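Local coordinates for protein-glutamine gamma-glutamyltransferase (Pseudomonas aeruginosa PAO1, PDB 6G49) that displays transglutaminase activity in vitro through its periplasmic domain, is critical for viability and might serve an essential function linked to the cell wall, at residues Gln70-Ala75 / His287-Tyr292; Ala265-Gly270 / Val281-Ala286; Ala123-Gln128 / Ser138-Gln143. All coordinates share one frame; numbering follows the deposited sequence.

Contact 1 of 3, residues Gln70-Ala75 / His287-Tyr292; sequences QLYWRA and HAWVEY
The ring of Tyr72 stands edge-on over the indole of Trp289, a T-shaped pair with planes at 78° and Tyr72 CD2 poised above the middle of the indole face, 3.6 Å from Trp289 CD2. Behind it, Tyr72 CB rests 3.8 Å from Trp289 CZ2, while the far end of the indole, Trp289 CH2, meets the backbone Trp73 O edge-on at 3.6 Å. Next along the same edge of the phenol ring, Tyr72 CE2 approaches the edge of the His287 imidazole, 4.0 Å from His287 CD2. With its CG wedged between backbone N and carbonyl carbon (chi1 60°), Trp289 lays its indole across to strand 72-75.

A second junction is electrostatic. In one of the two conformers of Arg74, to which these lengths apply, the guanidinium grips Glu291 end-on: Arg74 NH1 reaches Glu291 OE1 at 3.1 Å and NH2 reaches OE2 at 2.6 Å. Both oxygens lie near the guanidinium plane, but the carboxylate is tilted well out of it, and OE2 is approached from above its own plane.

The two strands, at 88° to each other, both pair with strand 261-265 in a curled or branched antiparallel sheet of the transglutaminase core. His287 is, by similarity, the histidine of a Cys243-His287-Asp303 active site. Tyr72 OH and His287 NE2 both hydrogen-bond to Asp303 OD2, so the tyrosine held against Trp289 is a second neighbour of that carboxylate. Farther out, Glu291 also forms salt bridges through OE2 to Arg164 and through OE1 to Arg262, making it a buried acid shared by three arginines.

Contact 2 of 3, residues Ala265-Gly270 / Val281-Ala286; sequences AGYQGG and VHQFDA
Tyr267 and Ala286 face each other as a single antiparallel, non-hydrogen-bonded pair, their side chains diverging. Next to it the one backbone hydrogen bond between the segments runs from Gln268 N to Asp285 O, 2.8 Å long with an N-H...O angle of 160°. The same carbonyl oxygen, Asp285 O, also lies 3.2 Å from Tyr267 CA in a CA-H...O contact, and Gly266 O receives a similar approach from Ala286 CA. Beyond this pair residues 283-285 coil into a 3-10 turn, closed by bonds from Asp285 N to His282 O and from Ala286 N to Gln283 O. On the facing side the chain turns a corner at Gly266, and Gly269 and Gly270 take positive phi angles that suit glycine.

This crossing carries the chain from strand 278-282 of the six-stranded antiparallel sheet into strand 286-294 of the other sheet, and thus to His287, the active-site histidine by similarity, whose backbone is hydrogen-bonded to that of Gly266.

The Tyr267 ring runs alongside the 3-10 turn. Its CG lies beside the backbone N (chi1 -63°), which sends the hydroxyl across to Gln283, where Tyr267 OH donates to Gln283 OE1 at 2.7 Å; the acceptor sits at the ring edge, and the donor oxygen lies 19° out of the Gln283 carbonyl plane. Along the ring, Tyr267 CD2 lies 3.5 Å from Ala286 N, and at its root Tyr267 CB touches Val281 CG1 at 3.7 Å. Asp285 divides its carboxylate: OD2 accepts His282 N, on the anti side, at 3.1 Å, while a water joins OD1 to Gly270 N. Glu271 OE2 lies close to Asp285 OD2, which would probably raise the pKa of one of these acids.

Contact 3 of 3, residues Ala123-Gln128 / Ser138-Gln143; sequences ALDVAQ and SDFHLQ
Val126 and Asp125 both meet Phe140 obliquely: Val126 CG2 comes within 4.0 Å of ring atom Phe140 CD1, and Asp125 OD1 reaches Phe140 CB at 3.5 Å, its carboxylate turned 74° from the ring plane. Arg164 makes a cation-pi contact with the same phenyl ring. The contact sits at the junction of two antiparallel sheets. The chain leaves strand 120-124 of one sheet, passes a cis peptide between Asp125 and Val126, and enters strand 127-129 of the other; residues 138-143 close a beta-hairpin whose second strand, 142-144, returns alongside 120-124.

The other flat group belongs to His141, which leaves the backbone away from Ala123-Gln128; its imidazole is held by two bonds in the ring plane. His141 ND1 donates to the syn lone pair of Asp139 OD1 at 2.6 Å, and NE2 to Gln143 OE1 at 2.7 Å, so the ring can hardly rotate. Trp120 meets this ring as well.

Between the two backbones lies a water that Ala127 N donates to at 3.0 Å, with Phe140 O at 2.9 Å from it and Asp125 OD1 also within hydrogen-bonding distance. In one of its two conformers, Asp125 also makes a salt bridge through OD2 with Arg164, and a long, weak ion pair with Arg74.

On the far side of the water the contact is mainly apolar. Leu142, its CG beside the backbone N (chi1 -65°), directs CD1 between the two short strands: Leu142 CD1 touches Ala123 CB at 3.7 Å and Ala127 CB at 3.8 Å.

Overall arrangement
Strand 72-81 joins all three contacts. Contact 1 lies near the chain centre, with contact 2 centred about 10 Å from it and contact 3 about 11 Å. Toward contact 2 the edge is backbone pairing, Trp73 N lying 2.8 Å from Tyr267 O; toward contact 3, Arg74 O lies 3.1 Å from Ala123 N. Contacts 2 and 3 do not touch, nearest atoms about 7 Å apart. The probable active site adjoins contacts 1 and 2: the nearest side-chain atoms of His287 and Cys243 are about 4 Å apart, and Gln268 of contact 2 packs against His287. Contact 3 is remote, though its Asp125 makes a long, weak ion pair with Arg74, which grips Glu291.

Contact 1 of 3, residues Gln70-Ala75 / His287-Tyr292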
loop_
_atom_site.group_PDB
_atom_site.type_symbol
_atom_site.label_atom_id
_atom_site.label_comp_id
_atom_site.label_asym_id
_atom_site.label_seq_id
_atom_site.Cartn_x
_atom_site.Cartn_y
_atom_site.Cartn_z
ATOM N N GLN A 70 -9.769 -6.138 6.470
ATOM C CA GLN A 70 -9.215 -5.038 7.166
ATOM C C GLN A 70 -7.704 -5.219 7.440
ATOM O O GLN A 70 -7.126 -4.319 8.025
ATOM C CB GLN A 70 -9.912 -4.890 8.522
ATOM C CG GLN A 70 -11.349 -4.399 8.328
ATOM C CD GLN A 70 -12.178 -4.332 9.592
ATOM O OE1 GLN A 70 -11.673 -4.212 10.713
ATOM N NE2 GLN A 70 -13.484 -4.398 9.397
ATOM N N LEU A 71 -7.125 -6.394 7.142
ATOM C CA LEU A 71 -5.780 -6.715 7.559
ATOM C C LEU A 71 -4.772 -6.211 6.514
ATOM O O LEU A 71 -4.092 -6.971 5.815
ATOM C CB LEU A 71 -5.658 -8.207 7.769
ATOM C CG LEU A 71 -6.551 -8.759 8.879
ATOM C CD1 LEU A 71 -6.297 -10.226 9.020
ATOM C CD2 LEU A 71 -6.306 -8.038 10.192
ATOM N N TYR A 72 -4.732 -4.898 6.392
ATOM C CA TYR A 72 -3.726 -4.189 5.591
ATOM C C TYR A 72 -2.601 -3.717 6.494
ATOM O O TYR A 72 -2.708 -2.707 7.187
ATOM C CB TYR A 72 -4.356 -3.013 4.831
ATOM C CG TYR A 72 -5.149 -3.466 3.635
ATOM C CD1 TYR A 72 -6.436 -3.940 3.762
ATOM C CD2 TYR A 72 -4.635 -3.356 2.350
ATOM C CE1 TYR A 72 -7.143 -4.365 2.666
ATOM C CE2 TYR A 72 -5.351 -3.758 1.227
ATOM C CZ TYR A 72 -6.631 -4.257 1.396
ATOM O OH TYR A 72 -7.331 -4.618 0.292
ATOM N N TRP A 73 -1.509 -4.467 6.457
ATOM C CA TRP A 73 -0.310 -4.240 7.239
ATOM C C TRP A 73 0.623 -3.265 6.520
ATOM O O TRP A 73 1.362 -3.706 5.628
ATOM C CB TRP A 73 0.413 -5.542 7.591
ATOM C CG TRP A 73 -0.461 -6.612 8.155
ATOM C CD1 TRP A 73 -0.985 -7.663 7.480
ATOM C CD2 TRP A 73 -0.966 -6.714 9.505
ATOM N NE1 TRP A 73 -1.789 -8.413 8.310
ATOM C CE2 TRP A 73 -1.775 -7.851 9.544
ATOM C CE3 TRP A 73 -0.788 -5.936 10.647
ATOM C CZ2 TRP A 73 -2.439 -8.238 10.713
ATOM C CZ3 TRP A 73 -1.439 -6.318 11.802
ATOM C CH2 TRP A 73 -2.213 -7.463 11.806
ATOM N N ARG A 74 0.535 -1.975 6.842
ATOM C CA ARG A 74 1.404 -0.967 6.209
ATOM C C ARG A 74 2.837 -1.193 6.663
ATOM O O ARG A 74 3.120 -1.381 7.855
ATOM C CB ARG A 74 1.041 0.491 6.502
ATOM C CG ARG A 74 1.939 1.527 5.815
ATOM C CD ARG A 74 1.551 2.988 6.093
ATOM N NE ARG A 74 0.165 3.289 5.789
ATOM C CZ ARG A 74 -0.241 4.318 5.055
ATOM N NH1 ARG A 74 0.647 5.253 4.718
ATOM N NH2 ARG A 74 -1.501 4.382 4.649
ATOM N N ALA A 75 3.770 -1.158 5.688
ATOM C CA ALA A 75 5.207 -1.100 5.943
ATOM C C ALA A 75 5.771 0.261 5.611
ATOM O O ALA A 75 6.436 0.899 6.449
ATOM C CB ALA A 75 5.935 -2.168 5.195
ATOM N N HIS A 287 1.994 -7.122 -0.381
ATOM C CA HIS A 287 0.929 -6.463 -1.126
ATOM C C HIS A 287 1.258 -4.979 -1.272
ATOM O O HIS A 287 1.994 -4.426 -0.503
ATOM C CB HIS A 287 -0.391 -6.694 -0.402
ATOM C CG HIS A 287 -1.608 -6.447 -1.208
ATOM N ND1 HIS A 287 -1.783 -7.103 -2.399
ATOM C CD2 HIS A 287 -2.674 -5.650 -1.002
ATOM C CE1 HIS A 287 -2.964 -6.715 -2.903
ATOM N NE2 HIS A 287 -3.532 -5.799 -2.079
ATOM N N ALA A 288 0.648 -4.394 -2.287
ATOM C CA ALA A 288 0.761 -2.976 -2.601
ATOM C C ALA A 288 -0.604 -2.439 -2.962
ATOM O O ALA A 288 -1.385 -3.107 -3.669
ATOM C CB ALA A 288 1.732 -2.747 -3.722
ATOM N N TRP A 289 -0.934 -1.252 -2.440
ATOM C CA TRP A 289 -2.170 -0.608 -2.669
ATOM C C TRP A 289 -1.926 0.913 -2.817
ATOM O O TRP A 289 -0.771 1.334 -3.019
ATOM C CB TRP A 289 -3.226 -0.983 -1.633
ATOM C CG TRP A 289 -2.885 -0.656 -0.207
ATOM C CD1 TRP A 289 -3.366 0.377 0.545
ATOM C CD2 TRP A 289 -2.102 -1.467 0.696
ATOM N NE1 TRP A 289 -2.865 0.326 1.821
ATOM C CE2 TRP A 289 -2.105 -0.800 1.951
ATOM C CE3 TRP A 289 -1.335 -2.635 0.572
ATOM C CZ2 TRP A 289 -1.434 -1.301 3.075
ATOM C CZ3 TRP A 289 -0.702 -3.128 1.691
ATOM C CH2 TRP A 289 -0.726 -2.451 2.911
ATOM N N VAL A 290 -3.000 1.681 -2.735
ATOM C CA VAL A 290 -2.946 3.136 -3.050
ATOM C C VAL A 290 -3.581 3.908 -1.894
ATOM O O VAL A 290 -4.525 3.478 -1.250
ATOM C CB VAL A 290 -3.645 3.431 -4.387
ATOM C CG1 VAL A 290 -3.705 4.940 -4.688
ATOM C CG2 VAL A 290 -2.956 2.688 -5.508
ATOM N N GLU A 291 -3.097 5.132 -1.694
ATOM C CA GLU A 291 -3.891 6.157 -0.967
ATOM C C GLU A 291 -3.807 7.459 -1.747
ATOM O O GLU A 291 -2.773 7.784 -2.392
ATOM C CB GLU A 291 -3.494 6.289 0.503
ATOM C CG GLU A 291 -2.074 6.716 0.740
ATOM C CD GLU A 291 -1.655 6.667 2.203
ATOM O OE1 GLU A 291 -0.518 7.041 2.508
ATOM O OE2 GLU A 291 -2.465 6.224 3.029
ATOM N N TYR A 292 -4.896 8.209 -1.665
ATOM C CA TYR A 292 -5.001 9.480 -2.344
ATOM C C TYR A 292 -5.553 10.511 -1.354
ATOM O O TYR A 292 -6.265 10.198 -0.388
ATOM C CB TYR A 292 -5.855 9.371 -3.608
ATOM C CG TYR A 292 -7.331 9.130 -3.379
ATOM C CD1 TYR A 292 -7.827 7.872 -3.025
ATOM C CD2 TYR A 292 -8.211 10.189 -3.389
ATOM C CE1 TYR A 292 -9.180 7.712 -2.719
ATOM C CE2 TYR A 292 -9.563 10.017 -3.111
ATOM C CZ TYR A 292 -10.039 8.786 -2.775
ATOM O OH TYR A 292 -11.382 8.728 -2.537
HETATM O O HOH W 1 -2.843 1.417 4.969
#

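Contact 2 of 3, residues Ala265-Gly270 / Val281-Ala286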
loop_
_atom_site.group_PDB
_atom_site.type_symbol
_atom_site.label_atom_id
_atom_site.label_comp_id
_atom_site.label_asym_id
_atom_site.label_seq_id
_atom_site.Cartn_x
_atom_site.Cartn_y
_atom_site.Cartn_z
ATOM N N ALA A 265 3.024 0.050 0.473
ATOM C CA ALA A 265 3.551 -1.294 0.407
ATOM C C ALA A 265 3.524 -1.915 1.811
ATOM O O ALA A 265 3.754 -1.250 2.815
ATOM C CB ALA A 265 4.965 -1.285 -0.076
ATOM N N GLY A 266 3.272 -3.205 1.840
ATOM C CA GLY A 266 3.230 -3.958 3.103
ATOM C C GLY A 266 2.767 -5.363 2.842
ATOM O O GLY A 266 3.241 -6.003 1.926
ATOM N N TYR A 267 1.828 -5.830 3.663
ATOM C CA TYR A 267 1.301 -7.168 3.549
ATOM C C TYR A 267 -0.218 -7.069 3.689
ATOM O O TYR A 267 -0.700 -6.122 4.324
ATOM C CB TYR A 267 1.859 -8.073 4.657
ATOM C CG TYR A 267 3.345 -8.253 4.596
ATOM C CD1 TYR A 267 4.213 -7.307 5.124
ATOM C CD2 TYR A 267 3.872 -9.314 3.875
ATOM C CE1 TYR A 267 5.595 -7.440 4.994
ATOM C CE2 TYR A 267 5.247 -9.449 3.726
ATOM C CZ TYR A 267 6.092 -8.499 4.266
ATOM O OH TYR A 267 7.436 -8.660 4.116
ATOM N N GLN A 268 -0.937 -8.048 3.139
ATOM C CA GLN A 268 -2.383 -8.072 3.321
ATOM C C GLN A 268 -2.760 -9.499 3.737
ATOM O O GLN A 268 -2.473 -10.408 2.982
ATOM C CB GLN A 268 -3.134 -7.605 2.079
ATOM C CG GLN A 268 -4.557 -7.188 2.349
ATOM C CD GLN A 268 -5.523 -8.282 2.725
ATOM O OE1 GLN A 268 -5.400 -9.388 2.255
ATOM N NE2 GLN A 268 -6.528 -7.919 3.519
ATOM N N GLY A 269 -3.496 -9.570 4.847
ATOM C CA GLY A 269 -4.101 -10.825 5.262
ATOM C C GLY A 269 -3.285 -11.492 6.343
ATOM O O GLY A 269 -2.906 -10.915 7.334
ATOM N N GLY A 270 -3.113 -12.792 6.169
ATOM C CA GLY A 270 -2.414 -13.611 7.132
ATOM C C GLY A 270 -3.072 -14.975 7.261
ATOM O O GLY A 270 -4.162 -15.198 6.778
ATOM N N VAL A 281 2.012 -14.141 9.039
ATOM C CA VAL A 281 2.055 -13.377 7.781
ATOM C C VAL A 281 3.353 -13.776 7.092
ATOM O O VAL A 281 4.452 -13.492 7.625
ATOM C CB VAL A 281 1.926 -11.870 8.047
ATOM C CG1 VAL A 281 1.929 -11.143 6.703
ATOM C CG2 VAL A 281 0.657 -11.547 8.793
ATOM N N HIS A 282 3.214 -14.445 5.960
ATOM C CA HIS A 282 4.399 -14.874 5.181
ATOM C C HIS A 282 4.700 -13.872 4.073
ATOM O O HIS A 282 3.874 -13.030 3.728
ATOM C CB HIS A 282 4.138 -16.265 4.612
ATOM C CG HIS A 282 3.983 -17.318 5.656
ATOM N ND1 HIS A 282 2.733 -17.619 6.196
ATOM C CD2 HIS A 282 4.891 -18.170 6.193
ATOM C CE1 HIS A 282 2.898 -18.642 7.041
ATOM N NE2 HIS A 282 4.195 -19.003 7.078
ATOM N N GLN A 283 5.856 -14.075 3.429
ATOM C CA GLN A 283 6.265 -13.165 2.356
ATOM C C GLN A 283 5.249 -13.222 1.230
ATOM O O GLN A 283 5.055 -12.184 0.510
ATOM C CB GLN A 283 7.698 -13.455 1.878
ATOM C CG GLN A 283 8.773 -13.176 2.890
ATOM C CD GLN A 283 8.799 -11.780 3.465
ATOM O OE1 GLN A 283 8.211 -10.864 2.855
ATOM N NE2 GLN A 283 9.549 -11.605 4.548
ATOM N N PHE A 284 4.551 -14.342 0.986
ATOM C CA PHE A 284 3.584 -14.416 -0.082
ATOM C C PHE A 284 2.391 -13.485 0.130
ATOM O O PHE A 284 1.600 -13.294 -0.838
ATOM C CB PHE A 284 3.143 -15.858 -0.390
ATOM C CG PHE A 284 2.532 -16.655 0.745
ATOM C CD1 PHE A 284 1.343 -16.315 1.352
ATOM C CD2 PHE A 284 3.208 -17.764 1.249
ATOM C CE1 PHE A 284 0.813 -17.079 2.378
ATOM C CE2 PHE A 284 2.675 -18.521 2.293
ATOM C CZ PHE A 284 1.490 -18.165 2.859
ATOM N N ASP A 285 2.210 -12.985 1.348
ATOM C CA ASP A 285 1.157 -12.023 1.656
ATOM C C ASP A 285 1.592 -10.585 1.319
ATOM O O ASP A 285 0.799 -9.638 1.577
ATOM C CB ASP A 285 0.768 -12.107 3.112
ATOM C CG ASP A 285 0.086 -13.419 3.489
ATOM O OD1 ASP A 285 -0.700 -13.895 2.667
ATOM O OD2 ASP A 285 0.458 -13.999 4.531
ATOM N N ALA A 286 2.780 -10.379 0.767
ATOM C CA ALA A 286 3.270 -9.019 0.402
ATOM C C ALA A 286 2.279 -8.409 -0.586
ATOM O O ALA A 286 1.728 -9.080 -1.485
ATOM C CB ALA A 286 4.647 -9.047 -0.154
HETATM O O HOH W 2 -3.468 -13.684 3.365
#

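Contact 3 of 3, residues Ala123-Gln128 / Ser138-Gln143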
loop_
_atom_site.group_PDB
_atom_site.type_symbol
_atom_site.label_atom_id
_atom_site.label_comp_id
_atom_site.label_asym_id
_atom_site.label_seq_id
_atom_site.Cartn_x
_atom_site.Cartn_y
_atom_site.Cartn_z
ATOM N N ALA A 123 2.355 -2.551 10.655
ATOM C CA ALA A 123 1.218 -2.287 11.521
ATOM C C ALA A 123 0.044 -1.811 10.689
ATOM O O ALA A 123 0.235 -1.139 9.657
ATOM C CB ALA A 123 1.567 -1.217 12.538
ATOM N N LEU A 124 -1.168 -2.037 11.196
ATOM C CA LEU A 124 -2.370 -1.434 10.605
ATOM C C LEU A 124 -2.323 0.081 10.819
ATOM O O LEU A 124 -1.944 0.604 11.865
ATOM C CB LEU A 124 -3.630 -1.979 11.280
ATOM C CG LEU A 124 -3.791 -3.489 11.356
ATOM C CD1 LEU A 124 -5.022 -3.801 12.183
ATOM C CD2 LEU A 124 -3.915 -4.149 9.968
ATOM N N ASP A 125 -2.704 0.814 9.767
ATOM C CA ASP A 125 -2.785 2.279 9.843
ATOM C C ASP A 125 -3.925 2.651 10.809
ATOM O O ASP A 125 -4.867 1.899 10.964
ATOM C CB ASP A 125 -3.026 2.833 8.423
ATOM C CG ASP A 125 -2.612 4.268 8.171
ATOM O OD1 ASP A 125 -1.602 4.693 8.720
ATOM O OD2 ASP A 125 -3.308 4.934 7.358
ATOM N N VAL A 126 -3.819 3.803 11.535
ATOM C CA VAL A 126 -2.644 4.562 11.846
ATOM C C VAL A 126 -2.108 3.988 13.167
ATOM O O VAL A 126 -2.876 3.871 14.153
ATOM C CB VAL A 126 -2.962 6.054 12.011
ATOM C CG1 VAL A 126 -1.793 6.804 12.603
ATOM C CG2 VAL A 126 -3.351 6.667 10.675
ATOM N N ALA A 127 -0.821 3.693 13.195
ATOM C CA ALA A 127 -0.237 2.937 14.287
ATOM C C ALA A 127 0.541 3.824 15.253
ATOM O O ALA A 127 1.203 4.800 14.902
ATOM C CB ALA A 127 0.694 1.867 13.784
ATOM N N GLN A 128 0.520 3.360 16.523
ATOM C CA GLN A 128 1.416 3.780 17.602
ATOM C C GLN A 128 2.026 2.524 18.251
ATOM O O GLN A 128 1.339 1.490 18.289
ATOM C CB GLN A 128 0.643 4.564 18.674
ATOM C CG GLN A 128 -0.127 5.733 18.112
ATOM C CD GLN A 128 0.737 6.928 17.846
ATOM O OE1 GLN A 128 0.732 7.848 18.666
ATOM N NE2 GLN A 128 1.442 6.948 16.695
ATOM N N SER A 138 5.786 11.175 8.476
ATOM C CA SER A 138 4.837 12.048 7.842
ATOM C C SER A 138 3.925 11.300 6.854
ATOM O O SER A 138 2.819 11.770 6.626
ATOM C CB SER A 138 5.543 13.217 7.104
ATOM O OG SER A 138 6.739 12.839 6.438
ATOM N N ASP A 139 4.377 10.139 6.334
ATOM C CA ASP A 139 3.586 9.333 5.410
ATOM C C ASP A 139 2.886 8.167 6.147
ATOM O O ASP A 139 2.493 7.163 5.492
ATOM C CB ASP A 139 4.461 8.828 4.268
ATOM C CG ASP A 139 5.492 7.799 4.700
ATOM O OD1 ASP A 139 5.795 7.775 5.950
ATOM O OD2 ASP A 139 6.032 7.076 3.833
ATOM N N PHE A 140 2.818 8.259 7.490
ATOM C CA PHE A 140 2.062 7.332 8.347
ATOM C C PHE A 140 2.676 5.936 8.311
ATOM O O PHE A 140 1.968 4.983 8.523
ATOM C CB PHE A 140 0.596 7.292 7.938
ATOM C CG PHE A 140 -0.073 8.641 8.032
ATOM C CD1 PHE A 140 -0.491 9.117 9.257
ATOM C CD2 PHE A 140 -0.159 9.487 6.936
ATOM C CE1 PHE A 140 -0.997 10.407 9.397
ATOM C CE2 PHE A 140 -0.665 10.766 7.081
ATOM C CZ PHE A 140 -1.092 11.214 8.301
ATOM N N HIS A 141 3.974 5.813 8.110
ATOM C CA HIS A 141 4.654 4.538 8.318
ATOM C C HIS A 141 5.595 4.685 9.516
ATOM O O HIS A 141 6.022 5.772 9.848
ATOM C CB HIS A 141 5.404 4.099 7.046
ATOM C CG HIS A 141 6.835 4.480 6.989
ATOM N ND1 HIS A 141 7.229 5.738 6.618
ATOM C CD2 HIS A 141 7.975 3.788 7.201
ATOM C CE1 HIS A 141 8.556 5.805 6.649
ATOM N NE2 HIS A 141 9.050 4.625 7.019
ATOM N N LEU A 142 5.900 3.538 10.118
ATOM C CA LEU A 142 6.745 3.455 11.302
ATOM C C LEU A 142 8.204 3.213 10.890
ATOM O O LEU A 142 8.523 2.208 10.295
ATOM C CB LEU A 142 6.222 2.265 12.139
ATOM C CG LEU A 142 4.826 2.386 12.717
ATOM C CD1 LEU A 142 4.409 1.042 13.274
ATOM C CD2 LEU A 142 4.781 3.449 13.791
ATOM N N GLN A 143 9.081 4.171 11.209
ATOM C CA GLN A 143 10.479 4.114 10.868
ATOM C C GLN A 143 11.251 3.905 12.178
ATOM O O GLN A 143 11.167 4.752 13.089
ATOM C CB GLN A 143 10.943 5.399 10.164
ATOM C CG GLN A 143 12.407 5.335 9.665
ATOM C CD GLN A 143 12.592 4.829 8.227
ATOM O OE1 GLN A 143 11.658 4.433 7.493
ATOM N NE2 GLN A 143 13.846 4.814 7.772
HETATM O O HOH W 3 0.505 3.583 10.555
#